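Local coordinates for nucleoprotein (Schmallenberg virus, PDB 4JNG) that binds and encapsidates the viral genomic RNA, shielding it from nucleases and forming the helical nucleocapsid that serves as template for transcription and replication, at residues L100-A105 against L152-F157. Residues are numbered along the deposited sequence; the frame is centred on the assembly and turned at random.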
loop_
_atom_site.group_PDB
_atom_site.type_symbol
_atom_site.label_atom_id
_atom_site.label_comp_id
_atom_site.label_asym_id
_atom_site.label_seq_id
_atom_site.Cartn_x
_atom_site.Cartn_y
_atom_site.Cartn_z
ATOM N N LEU B 100 28.810 -5.707 -14.989
ATOM C CA LEU B 100 29.028 -7.167 -15.034
ATOM C C LEU B 100 28.494 -7.791 -16.318
ATOM O O LEU B 100 29.145 -8.652 -16.907
ATOM C CB LEU B 100 28.429 -7.879 -13.815
ATOM C CG LEU B 100 29.163 -7.768 -12.476
ATOM C CD1 LEU B 100 28.291 -8.336 -11.364
ATOM C CD2 LEU B 100 30.519 -8.477 -12.479
ATOM N N ALA B 101 27.314 -7.359 -16.748
ATOM C CA ALA B 101 26.762 -7.775 -18.043
ATOM C C ALA B 101 27.708 -7.413 -19.189
ATOM O O ALA B 101 27.962 -8.227 -20.073
ATOM C CB ALA B 101 25.394 -7.150 -18.274
ATOM N N ARG B 102 28.224 -6.191 -19.153
ATOM C CA ARG B 102 29.170 -5.714 -20.141
ATOM C C ARG B 102 30.479 -6.509 -20.093
ATOM O O ARG B 102 31.076 -6.785 -21.129
ATOM C CB ARG B 102 29.438 -4.224 -19.919
ATOM C CG ARG B 102 30.617 -3.645 -20.678
ATOM C CD ARG B 102 30.354 -3.510 -22.159
ATOM N NE ARG B 102 30.595 -2.128 -22.555
ATOM C CZ ARG B 102 31.784 -1.605 -22.841
ATOM N NH1 ARG B 102 32.899 -2.333 -22.817
ATOM N NH2 ARG B 102 31.856 -0.331 -23.160
ATOM N N TRP B 103 30.926 -6.854 -18.890
ATOM C CA TRP B 103 32.130 -7.664 -18.731
ATOM C C TRP B 103 31.939 -9.041 -19.372
ATOM O O TRP B 103 32.812 -9.505 -20.096
ATOM C CB TRP B 103 32.521 -7.786 -17.260
ATOM C CG TRP B 103 33.643 -8.745 -17.024
ATOM C CD1 TRP B 103 34.967 -8.526 -17.246
ATOM C CD2 TRP B 103 33.533 -10.082 -16.539
ATOM N NE1 TRP B 103 35.699 -9.643 -16.922
ATOM C CE2 TRP B 103 34.841 -10.619 -16.490
ATOM C CE3 TRP B 103 32.458 -10.885 -16.146
ATOM C CZ2 TRP B 103 35.102 -11.918 -16.057
ATOM C CZ3 TRP B 103 32.715 -12.173 -15.713
ATOM C CH2 TRP B 103 34.029 -12.682 -15.679
ATOM N N ILE B 104 30.785 -9.663 -19.129
ATOM C CA ILE B 104 30.484 -10.976 -19.699
ATOM C C ILE B 104 30.516 -10.901 -21.219
ATOM O O ILE B 104 31.129 -11.752 -21.878
ATOM C CB ILE B 104 29.113 -11.524 -19.241
ATOM C CG1 ILE B 104 29.114 -11.811 -17.735
ATOM C CG2 ILE B 104 28.769 -12.815 -19.981
ATOM C CD1 ILE B 104 27.726 -11.930 -17.140
ATOM N N ALA B 105 29.853 -9.883 -21.767
ATOM C CA ALA B 105 29.785 -9.695 -23.205
ATOM C C ALA B 105 31.166 -9.444 -23.806
ATOM O O ALA B 105 31.495 -10.006 -24.861
ATOM C CB ALA B 105 28.828 -8.563 -23.551
ATOM N N LEU B 152 24.255 0.873 -24.950
ATOM C CA LEU B 152 23.503 0.569 -26.172
ATOM C C LEU B 152 24.414 0.054 -27.311
ATOM O O LEU B 152 24.024 -0.841 -28.056
ATOM C CB LEU B 152 22.680 1.792 -26.611
ATOM C CG LEU B 152 21.217 1.960 -26.142
ATOM C CD1 LEU B 152 20.723 0.959 -25.107
ATOM C CD2 LEU B 152 20.981 3.382 -25.648
ATOM N N ASP B 153 25.632 0.583 -27.416
ATOM C CA ASP B 153 26.594 0.136 -28.435
ATOM C C ASP B 153 26.985 -1.340 -28.272
ATOM O O ASP B 153 26.970 -2.106 -29.243
ATOM C CB ASP B 153 27.851 1.020 -28.400
ATOM C CG ASP B 153 28.901 0.610 -29.432
ATOM O OD1 ASP B 153 29.491 -0.486 -29.296
ATOM O OD2 ASP B 153 29.156 1.395 -30.369
ATOM N N ALA B 154 27.333 -1.720 -27.045
ATOM C CA ALA B 154 27.797 -3.067 -26.734
ATOM C C ALA B 154 26.690 -4.116 -26.819
ATOM O O ALA B 154 26.968 -5.289 -27.118
ATOM C CB ALA B 154 28.430 -3.094 -25.351
ATOM N N PHE B 155 25.452 -3.711 -26.543
ATOM C CA PHE B 155 24.320 -4.635 -26.571
ATOM C C PHE B 155 23.414 -4.407 -27.781
ATOM O O PHE B 155 22.244 -4.789 -27.764
ATOM C CB PHE B 155 23.514 -4.552 -25.272
ATOM C CG PHE B 155 24.291 -4.966 -24.049
ATOM C CD1 PHE B 155 24.580 -6.307 -23.809
ATOM C CD2 PHE B 155 24.731 -4.019 -23.138
ATOM C CE1 PHE B 155 25.296 -6.692 -22.683
ATOM C CE2 PHE B 155 25.445 -4.394 -22.010
ATOM C CZ PHE B 155 25.731 -5.734 -21.783
ATOM N N ASP B 156 23.969 -3.791 -28.825
ATOM C CA ASP B 156 23.288 -3.652 -30.110
ATOM C C ASP B 156 21.838 -3.213 -29.927
ATOM O O ASP B 156 20.915 -3.875 -30.400
ATOM C CB ASP B 156 23.364 -4.981 -30.882
ATOM C CG ASP B 156 24.783 -5.341 -31.287
ATOM O OD1 ASP B 156 25.525 -4.451 -31.762
ATOM O OD2 ASP B 156 25.157 -6.525 -31.147
ATOM N N PHE B 157 21.664 -2.114 -29.192
ATOM C CA PHE B 157 20.363 -1.464 -28.971
ATOM C C PHE B 157 19.290 -2.289 -28.249
ATOM O O PHE B 157 18.178 -1.806 -28.066
ATOM C CB PHE B 157 19.790 -0.940 -30.302
ATOM C CG PHE B 157 20.380 0.369 -30.746
ATOM C CD1 PHE B 157 20.036 1.550 -30.105
ATOM C CD2 PHE B 157 21.265 0.423 -31.819
ATOM C CE1 PHE B 157 20.573 2.761 -30.513
ATOM C CE2 PHE B 157 21.804 1.628 -32.232
ATOM C CZ PHE B 157 21.457 2.801 -31.578
#
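Phe155 sets the CZ edge of its ring against the backbone of Ala101 and Arg102, joining a type I beta turn, Asp153 to Asp156, to a face of the helix 93-110 in this orthobunyavirus nucleoprotein, whose regular structure is mostly helix. The turn sits in the loop that leads into helix 158-168. Start at CB of Phe155: chi1 of -63° sets CG anti to the carbonyl carbon and beside the backbone N, which swings the ring from the loop to the helix although the bond from CA to CB does not aim there. The far end then makes the contact. CZ of Phe155 comes 3.7 Å from Ala101 C, which lies at the ring edge in its plane, and 3.7 Å from Arg102 N; it also touches the methyl of Ala101, with Ala101 CB to Phe155 CZ at 3.8 Å. Beside it, CE1 of Phe155 lies 4.1 Å from CB of Ala105, one helical turn after Ala101. The small methyls of Ala101 and Ala105 flank the approach, and the ring edge reaches the backbone at Ala101 and Arg102; Leu142 of helix 138-142 also packs on Phe155.

Ala154, just before it in the turn, points its methyl at the same helix and meets the shaft of Arg102, with Ala154 CB 3.8 Å from Arg102 CD. In that arginine chi1 of 168° lays CG beside the carbonyl carbon, and bends at chi2 and chi3 then bring CD and NE alongside the Ala154 methyl. The guanidinium forms salt bridges with Glu21 through NH2 and with Asp106 through NH1, and Tyr24 adds a cation-pi contact, which should hold the group in place from several directions. The contact with Ala154, by contrast, is van der Waals packing without a hydrogen bond: its CB lies oblique to the guanidinium, 3.7 Å from Arg102 NE.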